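Local coordinates for protein acyl-CoA thioesterase (Alicyclobacillus acidocaldarius subsp. acidocaldarius, PDB 3RQB) that is probably an acyl-CoA thioesterase, a hot-dog-fold enzyme expected to hydrolyse acyl-CoA thioesters, at residues 180-185 against 217-222; 170-175 against 186-191; 164-169 against 234-239. All coordinates share one frame; numbering follows the deposited sequence.

Contact 1: residues 180-185 against 217-222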
ATOM      1  N   LEU B 180     -10.692 -20.874   2.604  1.00 69.82           N
ATOM      2  CA  LEU B 180     -10.127 -19.554   2.421  1.00 67.18           C
ATOM      3  C   LEU B 180     -11.127 -18.472   2.765  1.00 61.84           C
ATOM      4  O   LEU B 180     -12.297 -18.570   2.404  1.00 56.44           O
ATOM      5  CB  LEU B 180      -9.647 -19.367   0.988  1.00 65.58           C
ATOM      6  CG  LEU B 180      -8.843 -18.083   0.810  1.00 65.31           C
ATOM      7  CD1 LEU B 180      -7.683 -18.034   1.802  1.00 61.93           C
ATOM      8  CD2 LEU B 180      -8.342 -17.972  -0.613  1.00 68.95           C
ATOM      9  N   ASP B 181     -10.654 -17.453   3.478  1.00 60.97           N
ATOM     10  CA  ASP B 181     -11.425 -16.240   3.724  1.00 58.53           C
ATOM     11  C   ASP B 181     -10.485 -15.041   3.671  1.00 51.35           C
ATOM     12  O   ASP B 181      -9.315 -15.187   3.354  1.00 52.39           O
ATOM     13  CB  ASP B 181     -12.171 -16.312   5.062  1.00 62.00           C
ATOM     14  CG  ASP B 181     -11.265 -16.094   6.260  1.00 67.23           C
ATOM     15  OD1 ASP B 181     -10.035 -16.257   6.132  1.00 66.65           O
ATOM     16  OD2 ASP B 181     -11.794 -15.762   7.342  1.00 73.58           O
ATOM     17  N   HIS B 182     -10.982 -13.856   3.983  1.00 45.90           N
ATOM     18  CA  HIS B 182     -10.178 -12.655   3.780  1.00 45.67           C
ATOM     19  C   HIS B 182      -8.936 -12.571   4.659  1.00 41.74           C
ATOM     20  O   HIS B 182      -7.835 -12.313   4.172  1.00 33.22           O
ATOM     21  CB  HIS B 182     -11.044 -11.404   3.914  1.00 53.88           C
ATOM     22  CG  HIS B 182     -12.098 -11.299   2.854  1.00 64.17           C
ATOM     23  ND1 HIS B 182     -11.884 -10.661   1.648  1.00 68.11           N
ATOM     24  CD2 HIS B 182     -13.365 -11.775   2.805  1.00 66.27           C
ATOM     25  CE1 HIS B 182     -12.976 -10.738   0.910  1.00 70.88           C
ATOM     26  NE2 HIS B 182     -13.891 -11.409   1.589  1.00 70.07           N
ATOM     27  N   ALA B 183      -9.097 -12.798   5.955  1.00 48.16           N
ATOM     28  CA  ALA B 183      -7.951 -12.666   6.850  1.00 51.07           C
ATOM     29  C   ALA B 183      -6.846 -13.680   6.509  1.00 50.50           C
ATOM     30  O   ALA B 183      -5.661 -13.346   6.501  1.00 48.08           O
ATOM     31  CB  ALA B 183      -8.385 -12.765   8.316  1.00 41.48           C
ATOM     32  N   ALA B 184      -7.245 -14.911   6.208  1.00 48.98           N
ATOM     33  CA  ALA B 184      -6.296 -15.973   5.894  1.00 47.12           C
ATOM     34  C   ALA B 184      -5.499 -15.562   4.675  1.00 51.40           C
ATOM     35  O   ALA B 184      -4.294 -15.845   4.545  1.00 48.12           O
ATOM     36  CB  ALA B 184      -7.037 -17.262   5.617  1.00 44.53           C
ATOM     37  N   LEU B 185      -6.203 -14.880   3.782  1.00 50.75           N
ATOM     38  CA  LEU B 185      -5.647 -14.426   2.527  1.00 39.46           C
ATOM     39  C   LEU B 185      -4.617 -13.322   2.754  1.00 35.06           C
ATOM     40  O   LEU B 185      -3.520 -13.377   2.213  1.00 35.92           O
ATOM     41  CB  LEU B 185      -6.781 -13.951   1.630  1.00 34.91           C
ATOM     42  CG  LEU B 185      -6.343 -13.424   0.268  1.00 36.25           C
ATOM     43  CD1 LEU B 185      -5.297 -14.343  -0.360  1.00 36.88           C
ATOM     44  CD2 LEU B 185      -7.544 -13.249  -0.649  1.00 23.84           C
ATOM     45  N   ALA B 217     -10.428  -9.709  -6.027  1.00 48.14           N
ATOM     46  CA  ALA B 217     -11.490 -10.646  -6.304  1.00 49.40           C
ATOM     47  C   ALA B 217     -12.666 -10.367  -5.388  1.00 58.19           C
ATOM     48  O   ALA B 217     -12.496 -10.074  -4.192  1.00 59.08           O
ATOM     49  CB  ALA B 217     -11.004 -12.063  -6.125  1.00 49.32           C
ATOM     50  N   ASP B 218     -13.860 -10.451  -5.964  1.00 59.22           N
ATOM     51  CA  ASP B 218     -15.093 -10.365  -5.202  1.00 51.64           C
ATOM     52  C   ASP B 218     -15.049 -11.411  -4.110  1.00 42.75           C
ATOM     53  O   ASP B 218     -14.459 -12.474  -4.282  1.00 39.59           O
ATOM     54  CB  ASP B 218     -16.278 -10.665  -6.116  1.00 60.54           C
ATOM     55  CG  ASP B 218     -16.149 -12.019  -6.803  1.00 65.25           C
ATOM     56  OD1 ASP B 218     -15.196 -12.177  -7.606  1.00 69.29           O
ATOM     57  OD2 ASP B 218     -16.987 -12.918  -6.544  1.00 59.70           O
ATOM     58  N   PRO B 219     -15.703 -11.130  -2.987  1.00 52.12           N
ATOM     59  CA  PRO B 219     -15.747 -12.088  -1.883  1.00 55.34           C
ATOM     60  C   PRO B 219     -16.109 -13.524  -2.299  1.00 58.44           C
ATOM     61  O   PRO B 219     -15.482 -14.460  -1.796  1.00 61.86           O
ATOM     62  CB  PRO B 219     -16.820 -11.489  -0.970  1.00 55.13           C
ATOM     63  CG  PRO B 219     -16.646 -10.017  -1.146  1.00 56.31           C
ATOM     64  CD  PRO B 219     -16.314  -9.840  -2.618  1.00 60.21           C
ATOM     65  N   GLU B 220     -17.074 -13.695  -3.202  1.00 59.96           N
ATOM     66  CA  GLU B 220     -17.578 -15.025  -3.560  1.00 59.90           C
ATOM     67  C   GLU B 220     -16.500 -15.856  -4.228  1.00 51.58           C
ATOM     68  O   GLU B 220     -16.352 -17.051  -3.948  1.00 46.46           O
ATOM     69  CB  GLU B 220     -18.798 -14.924  -4.474  1.00 74.48           C
ATOM     70  CG  GLU B 220     -19.976 -14.152  -3.870  1.00 91.85           C
ATOM     71  CD  GLU B 220     -19.998 -12.671  -4.257  1.00103.75           C
ATOM     72  OE1 GLU B 220     -19.100 -11.911  -3.829  1.00105.18           O
ATOM     73  OE2 GLU B 220     -20.930 -12.268  -4.990  1.00110.41           O
ATOM     74  N   THR B 221     -15.746 -15.205  -5.109  1.00 50.14           N
ATOM     75  CA  THR B 221     -14.605 -15.830  -5.759  1.00 50.59           C
ATOM     76  C   THR B 221     -13.617 -16.334  -4.724  1.00 51.69           C
ATOM     77  O   THR B 221     -13.168 -17.484  -4.774  1.00 55.80           O
ATOM     78  CB  THR B 221     -13.851 -14.836  -6.647  1.00 50.92           C
ATOM     79  OG1 THR B 221     -14.638 -14.521  -7.807  1.00 53.12           O
ATOM     80  CG2 THR B 221     -12.502 -15.433  -7.074  1.00 45.62           C
ATOM     81  N   ILE B 222     -13.275 -15.460  -3.784  1.00 46.02           N
ATOM     82  CA  ILE B 222     -12.323 -15.803  -2.734  1.00 46.87           C
ATOM     83  C   ILE B 222     -12.729 -17.100  -2.013  1.00 51.23           C
ATOM     84  O   ILE B 222     -11.947 -18.055  -1.919  1.00 49.13           O
ATOM     85  CB  ILE B 222     -12.141 -14.622  -1.742  1.00 54.18           C
ATOM     86  CG1 ILE B 222     -11.284 -13.514  -2.391  1.00 54.12           C
ATOM     87  CG2 ILE B 222     -11.530 -15.113  -0.433  1.00 51.85           C
ATOM     88  CD1 ILE B 222     -11.303 -12.146  -1.679  1.00 51.14           C
TER
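Two short helices of the C-terminal hot-dog domain meet at their N-terminal turns here, where I222 of helix 219-224 fits among L180, H182 and L185 at the start of helix 182-188. I222 supplies most of the buried surface from its side, and its two branches do separate work. Its CG1 lies anti to the carbonyl carbon (chi1 -75°), which carries CD1 out to the H182 ring; CE1 of H182 is the nearest ring atom to I222 CD1, at 3.4 Å. The same methyl, I222 CD1, also rests against L185 CD2 at 4.1 Å, the leucine crossing the isoleucine at about a right angle. The other branch turns to the loop residue ahead of the helix, so that I222 CG2 and L180 CG come to 4.2 Å. From there the leucine chain runs on past the backbone, L180 CD2 lying near I222 O.

P219 meets H182 differently, at the edge of the imidazole, with P219 CB close to the ring plane and 3.9 Å from H182 NE2. The rings of F215 (edge-to-face) and F223 also meet this imidazole.

No hydrogen bond joins the segments; each helix start carries its own capping bonds. Each begins with an aspartate N-cap, and these helix starts would probably favour the charged carboxylates. D181 OD1, which also pairs with R178, accepts from A184 N on its syn side at 3.1 Å (N-H...O 159°). On the other helix, D218 OD2 takes T221 N from above the carboxylate plane, the N to OD2 distance being 3.0 Å.

Contact 2: residues 170-175 against 186-191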
ATOM      1  N   GLN B 170       5.477 -19.347  -5.842  1.00 37.77           N
ATOM      2  CA  GLN B 170       5.214 -20.484  -4.972  1.00 42.85           C
ATOM      3  C   GLN B 170       3.751 -20.910  -4.923  1.00 46.70           C
ATOM      4  O   GLN B 170       2.833 -20.090  -5.022  1.00 43.76           O
ATOM      5  CB  GLN B 170       5.713 -20.197  -3.556  1.00 48.06           C
ATOM      6  CG  GLN B 170       4.911 -19.145  -2.810  1.00 50.74           C
ATOM      7  CD  GLN B 170       5.693 -18.545  -1.646  1.00 52.10           C
ATOM      8  OE1 GLN B 170       6.928 -18.483  -1.680  1.00 47.16           O
ATOM      9  NE2 GLN B 170       4.974 -18.098  -0.610  1.00 52.51           N
ATOM     10  N   TRP B 171       3.548 -22.211  -4.770  1.00 47.98           N
ATOM     11  CA  TRP B 171       2.245 -22.718  -4.407  1.00 51.95           C
ATOM     12  C   TRP B 171       2.194 -22.674  -2.899  1.00 57.96           C
ATOM     13  O   TRP B 171       3.160 -23.040  -2.222  1.00 63.01           O
ATOM     14  CB  TRP B 171       2.060 -24.153  -4.886  1.00 56.12           C
ATOM     15  CG  TRP B 171       1.974 -24.280  -6.372  1.00 57.73           C
ATOM     16  CD1 TRP B 171       2.893 -24.856  -7.206  1.00 55.62           C
ATOM     17  CD2 TRP B 171       0.907 -23.817  -7.209  1.00 59.44           C
ATOM     18  NE1 TRP B 171       2.465 -24.781  -8.507  1.00 57.03           N
ATOM     19  CE2 TRP B 171       1.248 -24.150  -8.539  1.00 58.54           C
ATOM     20  CE3 TRP B 171      -0.304 -23.151  -6.963  1.00 56.49           C
ATOM     21  CZ2 TRP B 171       0.420 -23.839  -9.625  1.00 50.42           C
ATOM     22  CZ3 TRP B 171      -1.128 -22.844  -8.041  1.00 50.11           C
ATOM     23  CH2 TRP B 171      -0.759 -23.188  -9.355  1.00 46.97           C
HETATM   24  N   MSE B 172       1.073 -22.208  -2.373  1.00 57.45           N
HETATM   25  CA  MSE B 172       0.919 -22.090  -0.936  1.00 53.21           C
HETATM   26  C   MSE B 172      -0.542 -22.239  -0.528  1.00 52.12           C
HETATM   27  O   MSE B 172      -1.461 -21.837  -1.256  1.00 48.39           O
HETATM   28  CB  MSE B 172       1.439 -20.731  -0.473  1.00 54.30           C
HETATM   29  CG  MSE B 172       0.591 -19.591  -0.996  1.00 58.32           C
HETATM   30 SE   MSE B 172       1.522 -17.905  -1.165  0.59 74.13          SE
HETATM   31  CE  MSE B 172       0.140 -16.918  -2.114  1.00 86.46           C
ATOM     32  N   ARG B 173      -0.736 -22.813   0.652  1.00 50.97           N
ATOM     33  CA  ARG B 173      -2.039 -22.909   1.277  1.00 41.87           C
ATOM     34  C   ARG B 173      -1.820 -22.976   2.774  1.00 42.36           C
ATOM     35  O   ARG B 173      -0.697 -23.169   3.236  1.00 41.46           O
ATOM     36  CB  ARG B 173      -2.798 -24.143   0.793  1.00 44.27           C
ATOM     37  CG  ARG B 173      -2.190 -25.459   1.228  1.00 55.96           C
ATOM     38  CD  ARG B 173      -3.178 -26.597   1.018  1.00 62.14           C
ATOM     39  NE  ARG B 173      -2.557 -27.917   1.125  1.00 67.43           N
ATOM     40  CZ  ARG B 173      -2.152 -28.463   2.271  1.00 67.13           C
ATOM     41  NH1 ARG B 173      -2.286 -27.788   3.405  1.00 66.82           N
ATOM     42  NH2 ARG B 173      -1.608 -29.678   2.284  1.00 62.63           N
ATOM     43  N   ASP B 174      -2.883 -22.761   3.536  1.00 54.57           N
ATOM     44  CA  ASP B 174      -2.842 -23.047   4.960  1.00 60.37           C
ATOM     45  C   ASP B 174      -2.504 -24.511   5.130  1.00 64.49           C
ATOM     46  O   ASP B 174      -2.951 -25.352   4.352  1.00 66.95           O
ATOM     47  CB  ASP B 174      -4.202 -22.797   5.608  1.00 66.29           C
ATOM     48  CG  ASP B 174      -4.690 -21.371   5.418  1.00 74.55           C
ATOM     49  OD1 ASP B 174      -5.692 -21.167   4.685  1.00 77.46           O
ATOM     50  OD2 ASP B 174      -4.069 -20.458   6.008  1.00 71.43           O
ATOM     51  N   ASP B 175      -1.701 -24.813   6.136  1.00 67.15           N
ATOM     52  CA  ASP B 175      -1.583 -26.183   6.594  1.00 70.94           C
ATOM     53  C   ASP B 175      -1.845 -26.163   8.095  1.00 70.99           C
ATOM     54  O   ASP B 175      -1.439 -25.226   8.783  1.00 75.13           O
ATOM     55  CB  ASP B 175      -0.184 -26.741   6.293  1.00 71.99           C
ATOM     56  CG  ASP B 175      -0.107 -28.267   6.444  1.00 70.27           C
ATOM     57  OD1 ASP B 175      -0.983 -28.975   5.885  1.00 64.59           O
ATOM     58  OD2 ASP B 175       0.830 -28.755   7.123  1.00 68.65           O
ATOM     59  N   ALA B 186      -4.965 -12.330   3.563  1.00 35.17           N
ATOM     60  CA  ALA B 186      -3.997 -11.328   3.987  1.00 32.26           C
ATOM     61  C   ALA B 186      -2.725 -12.014   4.506  1.00 34.41           C
ATOM     62  O   ALA B 186      -1.597 -11.666   4.122  1.00 32.45           O
ATOM     63  CB  ALA B 186      -4.601 -10.445   5.081  1.00 27.51           C
ATOM     64  N   ALA B 187      -2.903 -12.998   5.380  1.00 34.85           N
ATOM     65  CA  ALA B 187      -1.749 -13.636   6.001  1.00 33.45           C
ATOM     66  C   ALA B 187      -0.870 -14.285   4.946  1.00 38.93           C
ATOM     67  O   ALA B 187       0.352 -14.216   5.027  1.00 46.50           O
ATOM     68  CB  ALA B 187      -2.171 -14.640   7.067  1.00 20.03           C
ATOM     69  N   LEU B 188      -1.495 -14.889   3.942  1.00 39.26           N
ATOM     70  CA  LEU B 188      -0.736 -15.606   2.927  1.00 41.96           C
ATOM     71  C   LEU B 188       0.179 -14.698   2.137  1.00 43.88           C
ATOM     72  O   LEU B 188       1.042 -15.179   1.419  1.00 47.58           O
ATOM     73  CB  LEU B 188      -1.659 -16.371   1.988  1.00 40.43           C
ATOM     74  CG  LEU B 188      -2.097 -17.709   2.589  1.00 42.92           C
ATOM     75  CD1 LEU B 188      -3.297 -18.262   1.853  1.00 49.10           C
ATOM     76  CD2 LEU B 188      -0.955 -18.714   2.575  1.00 39.10           C
ATOM     77  N   CYS B 189      -0.013 -13.390   2.275  1.00 46.34           N
ATOM     78  CA  CYS B 189       0.797 -12.414   1.546  1.00 48.44           C
ATOM     79  C   CYS B 189       2.093 -12.063   2.254  1.00 55.78           C
ATOM     80  O   CYS B 189       2.969 -11.425   1.667  1.00 67.35           O
ATOM     81  CB  CYS B 189       0.010 -11.137   1.289  1.00 45.79           C
ATOM     82  SG  CYS B 189      -1.581 -11.401   0.474  1.00 58.11           S
ATOM     83  N   ASP B 190       2.193 -12.421   3.529  1.00 49.96           N
ATOM     84  CA  ASP B 190       3.468 -12.343   4.225  1.00 48.65           C
ATOM     85  C   ASP B 190       4.209 -13.678   4.237  1.00 43.36           C
ATOM     86  O   ASP B 190       5.228 -13.816   4.912  1.00 46.50           O
ATOM     87  CB  ASP B 190       3.356 -11.752   5.631  1.00 59.62           C
ATOM     88  CG  ASP B 190       4.714 -11.334   6.180  1.00 74.79           C
ATOM     89  OD1 ASP B 190       5.553 -10.914   5.355  1.00 79.84           O
ATOM     90  OD2 ASP B 190       4.959 -11.438   7.407  1.00 80.53           O
ATOM     91  N   THR B 191       3.689 -14.673   3.525  1.00 37.50           N
ATOM     92  CA  THR B 191       4.329 -15.990   3.541  1.00 45.48           C
ATOM     93  C   THR B 191       5.549 -16.074   2.609  1.00 51.96           C
ATOM     94  O   THR B 191       6.218 -17.106   2.534  1.00 54.44           O
ATOM     95  CB  THR B 191       3.336 -17.120   3.197  1.00 44.10           C
ATOM     96  OG1 THR B 191       2.894 -16.984   1.843  1.00 42.87           O
ATOM     97  CG2 THR B 191       2.140 -17.067   4.112  1.00 46.20           C
TER
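The side-chain amide of Q170 points its nitrogen at T191, NE2 standing 3.4 Å from T191 OG1 and nearly as close to T191 O. The other flat group, the guanidinium of R173, belongs to the far side of the strand and is held along its edge: NH1 donates to D175 OD1 at 3.0 Å in a salt bridge that lies almost in the guanidinium plane, and the same NH1 donates to D174 O. These bonds stay within the strand end and tie it to the residue that follows.

Between strand and helix the packing passes through M172, a selenomethionine, and L188. With CG set between the backbone N and the carbonyl carbon (chi1 67°) and the chain extended beyond it, M172 reaches out from the strand toward the helix end. Its CG touches L188 CD2 at 4.0 Å, and its SE lies 3.4 Å from T191 OG1. The selenium also approaches L188 O, at 3.8 Å. V250 of strand 243-251 packs on M172 as well, and Y150 packs on L188.

T191 holds the chain as it leaves the helix: OG1 donates to L188 O at 2.6 Å, reaching this carbonyl well out of its plane, while the backbone bond from T191 N to the same oxygen is weak. With a valine in its place the hydroxyl is lost, and L188 O would probably lose its short side-chain bond, keeping the weak one from T191 N.

Q170 and M172, two residues apart, thus present one face of strand 168-174 to helix 182-188 and the loop that follows it, whereas R173 faces the other way. A helix lying against the inner face of a curved antiparallel sheet is the defining arrangement of the hot-dog fold.

Contact 3: residues 164-169 against 234-239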
ATOM      1  N   GLN B 164      19.191 -15.276 -10.000  1.00 70.13           N
ATOM      2  CA  GLN B 164      19.911 -14.043  -9.713  1.00 73.32           C
ATOM      3  C   GLN B 164      19.031 -12.799  -9.595  1.00 67.55           C
ATOM      4  O   GLN B 164      19.526 -11.708  -9.318  1.00 63.85           O
ATOM      5  CB  GLN B 164      21.014 -13.845 -10.763  1.00 80.99           C
ATOM      6  CG  GLN B 164      21.875 -15.089 -10.929  1.00 89.32           C
ATOM      7  CD  GLN B 164      22.798 -14.992 -12.128  1.00 93.51           C
ATOM      8  OE1 GLN B 164      22.867 -13.949 -12.785  1.00 92.45           O
ATOM      9  NE2 GLN B 164      23.512 -16.075 -12.422  1.00 94.11           N
ATOM     10  N   ASP B 165      17.731 -12.968  -9.803  1.00 65.96           N
ATOM     11  CA  ASP B 165      16.788 -11.879  -9.600  1.00 69.65           C
ATOM     12  C   ASP B 165      16.008 -12.063  -8.298  1.00 74.36           C
ATOM     13  O   ASP B 165      16.223 -13.032  -7.569  1.00 81.07           O
ATOM     14  CB  ASP B 165      15.824 -11.777 -10.775  1.00 72.24           C
ATOM     15  CG  ASP B 165      15.171 -13.098 -11.102  1.00 75.50           C
ATOM     16  OD1 ASP B 165      13.990 -13.277 -10.741  1.00 74.47           O
ATOM     17  OD2 ASP B 165      15.846 -13.962 -11.704  1.00 76.57           O
ATOM     18  N   ALA B 166      15.114 -11.121  -8.011  1.00 70.77           N
ATOM     19  CA  ALA B 166      14.354 -11.112  -6.758  1.00 67.92           C
ATOM     20  C   ALA B 166      12.957 -11.738  -6.833  1.00 63.30           C
ATOM     21  O   ALA B 166      12.191 -11.643  -5.886  1.00 63.80           O
ATOM     22  CB  ALA B 166      14.279  -9.699  -6.199  1.00 70.04           C
ATOM     23  N   THR B 167      12.605 -12.317  -7.974  1.00 62.20           N
ATOM     24  CA  THR B 167      11.236 -12.789  -8.200  1.00 58.24           C
ATOM     25  C   THR B 167      10.979 -14.219  -7.713  1.00 50.55           C
ATOM     26  O   THR B 167      11.694 -15.149  -8.077  1.00 56.22           O
ATOM     27  CB  THR B 167      10.846 -12.682  -9.700  1.00 53.15           C
ATOM     28  OG1 THR B 167      10.753 -11.299 -10.088  1.00 49.52           O
ATOM     29  CG2 THR B 167       9.523 -13.381  -9.959  1.00 48.73           C
ATOM     30  N   THR B 168       9.939 -14.381  -6.903  1.00 43.69           N
ATOM     31  CA  THR B 168       9.561 -15.690  -6.371  1.00 50.63           C
ATOM     32  C   THR B 168       8.200 -16.154  -6.884  1.00 47.38           C
ATOM     33  O   THR B 168       7.259 -15.360  -6.982  1.00 37.81           O
ATOM     34  CB  THR B 168       9.495 -15.672  -4.824  1.00 59.56           C
ATOM     35  OG1 THR B 168      10.820 -15.586  -4.290  1.00 66.62           O
ATOM     36  CG2 THR B 168       8.825 -16.935  -4.286  1.00 55.57           C
ATOM     37  N   TYR B 169       8.111 -17.439  -7.227  1.00 51.80           N
ATOM     38  CA  TYR B 169       6.823 -18.104  -7.453  1.00 47.27           C
ATOM     39  C   TYR B 169       6.661 -19.224  -6.431  1.00 43.95           C
ATOM     40  O   TYR B 169       7.605 -19.972  -6.179  1.00 47.35           O
ATOM     41  CB  TYR B 169       6.735 -18.735  -8.844  1.00 42.80           C
ATOM     42  CG  TYR B 169       6.925 -17.803 -10.026  1.00 51.90           C
ATOM     43  CD1 TYR B 169       6.814 -16.422  -9.893  1.00 60.77           C
ATOM     44  CD2 TYR B 169       7.210 -18.320 -11.289  1.00 52.06           C
ATOM     45  CE1 TYR B 169       6.993 -15.582 -10.998  1.00 68.07           C
ATOM     46  CE2 TYR B 169       7.387 -17.499 -12.390  1.00 57.04           C
ATOM     47  CZ  TYR B 169       7.282 -16.131 -12.249  1.00 64.85           C
ATOM     48  OH  TYR B 169       7.463 -15.323 -13.359  1.00 60.52           O
ATOM     49  N   ALA B 234       5.968 -12.833  -5.727  1.00 50.36           N
ATOM     50  CA  ALA B 234       6.515 -11.679  -5.044  1.00 49.04           C
ATOM     51  C   ALA B 234       7.743 -11.219  -5.790  1.00 53.58           C
ATOM     52  O   ALA B 234       8.612 -12.022  -6.135  1.00 59.53           O
ATOM     53  CB  ALA B 234       6.857 -12.023  -3.608  1.00 48.68           C
ATOM     54  N   ARG B 235       7.803  -9.923  -6.049  1.00 52.35           N
ATOM     55  CA  ARG B 235       8.954  -9.336  -6.715  1.00 53.38           C
ATOM     56  C   ARG B 235       9.438  -8.167  -5.874  1.00 48.66           C
ATOM     57  O   ARG B 235       8.784  -7.754  -4.909  1.00 40.74           O
ATOM     58  CB  ARG B 235       8.633  -8.911  -8.160  1.00 55.81           C
ATOM     59  CG  ARG B 235       7.875  -7.594  -8.308  1.00 68.33           C
ATOM     60  CD  ARG B 235       7.533  -7.277  -9.775  1.00 79.70           C
ATOM     61  NE  ARG B 235       6.724  -6.059  -9.912  1.00 93.04           N
ATOM     62  CZ  ARG B 235       7.202  -4.847 -10.209  1.00100.47           C
ATOM     63  NH1 ARG B 235       8.506  -4.670 -10.414  1.00104.64           N
ATOM     64  NH2 ARG B 235       6.373  -3.807 -10.306  1.00 97.33           N
ATOM     65  N   ALA B 236      10.620  -7.677  -6.201  1.00 53.72           N
ATOM     66  CA  ALA B 236      11.175  -6.545  -5.492  1.00 55.59           C
ATOM     67  C   ALA B 236      11.398  -5.431  -6.484  1.00 53.70           C
ATOM     68  O   ALA B 236      11.414  -5.649  -7.693  1.00 53.04           O
ATOM     69  CB  ALA B 236      12.486  -6.925  -4.824  1.00 59.45           C
ATOM     70  N   THR B 237      11.536  -4.221  -5.970  1.00 59.79           N
ATOM     71  CA  THR B 237      11.787  -3.080  -6.832  1.00 60.25           C
ATOM     72  C   THR B 237      13.221  -2.587  -6.650  1.00 56.08           C
ATOM     73  O   THR B 237      14.033  -2.653  -7.570  1.00 55.45           O
ATOM     74  CB  THR B 237      10.781  -1.962  -6.571  1.00 59.97           C
ATOM     75  OG1 THR B 237       9.507  -2.539  -6.254  1.00 58.47           O
ATOM     76  CG2 THR B 237      10.647  -1.098  -7.803  1.00 62.15           C
ATOM     77  N   GLY B 238      13.544  -2.113  -5.457  1.00 51.39           N
ATOM     78  CA  GLY B 238      14.895  -1.669  -5.196  1.00 53.79           C
ATOM     79  C   GLY B 238      15.284  -1.888  -3.755  1.00 53.28           C
ATOM     80  O   GLY B 238      14.448  -2.249  -2.928  1.00 50.38           O
ATOM     81  N   PHE B 239      16.569  -1.701  -3.469  1.00 50.53           N
ATOM     82  CA  PHE B 239      17.081  -1.759  -2.114  1.00 45.28           C
ATOM     83  C   PHE B 239      17.982  -0.552  -1.935  1.00 53.97           C
ATOM     84  O   PHE B 239      19.011  -0.442  -2.606  1.00 64.95           O
ATOM     85  CB  PHE B 239      17.919  -3.017  -1.921  1.00 41.88           C
ATOM     86  CG  PHE B 239      17.255  -4.294  -2.391  1.00 50.09           C
ATOM     87  CD1 PHE B 239      17.310  -4.676  -3.729  1.00 54.28           C
ATOM     88  CD2 PHE B 239      16.618  -5.141  -1.488  1.00 50.45           C
ATOM     89  CE1 PHE B 239      16.717  -5.871  -4.161  1.00 50.46           C
ATOM     90  CE2 PHE B 239      16.024  -6.336  -1.913  1.00 48.09           C
ATOM     91  CZ  PHE B 239      16.075  -6.700  -3.249  1.00 46.09           C
TER
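T168 and A234 form an antiparallel hydrogen-bonded pair, T168 N donating almost straight to A234 O (2.8 Å, 173°) and A234 N returning the bond to T168 O (3.1 Å). A234 O is approached a second time by T167 CA, 3.4 Å away, in a CA-H...O contact.

Ahead of this pair, before strand 168-174 begins, A166 CB meets A236 CB at 3.6 Å. T167 sets OG1 anti to its carbonyl carbon (chi1 -68°), which brings that oxygen to 3.7 Å from R235 CB, the two side chains crossing at a slant. R235 then extends away to the dimer interface, where its guanidinium has a long, weak ion pair with E249 of the second subunit. The approach to the strand includes an Asx turn, D165 OD1 accepting from T167 N at 3.2 Å. T168 OG1 is bonded to G157 O and to R195 NH1, and R195 also binds A166 O and packs on A234 and A236.

Strand 230-240 continues past this pairing to G238 and F239, which pair antiparallel with a strand of the second subunit. Curved antiparallel strands with helix 195-200 against T168 and A234 are the architecture of the hot-dog fold, here continued through the dimer.

How the contacts relate
All three contacts lie in the C-terminal acyl-CoA thioesterase domain. Contacts 1 and 2 share helix 182-188, have centres 13 Å apart and touch through A184 CB and D174 OD1; their segments alternate along the chain. Contact 2 and contact 3 share strand 168-174, their centres 17 Å apart, with segments 164-169 and 170-175 continuous in sequence. Contacts 1 and 3 are 25 Å apart between centres and do not touch. Contacts 1 and 2 are both nested inside the loop that contact 3 closes. Strand 168-174 and the helix after it thus join the interface-side strand pair of contact 3, through contact 2 near the centre of the chain, to the helix pair of contact 1.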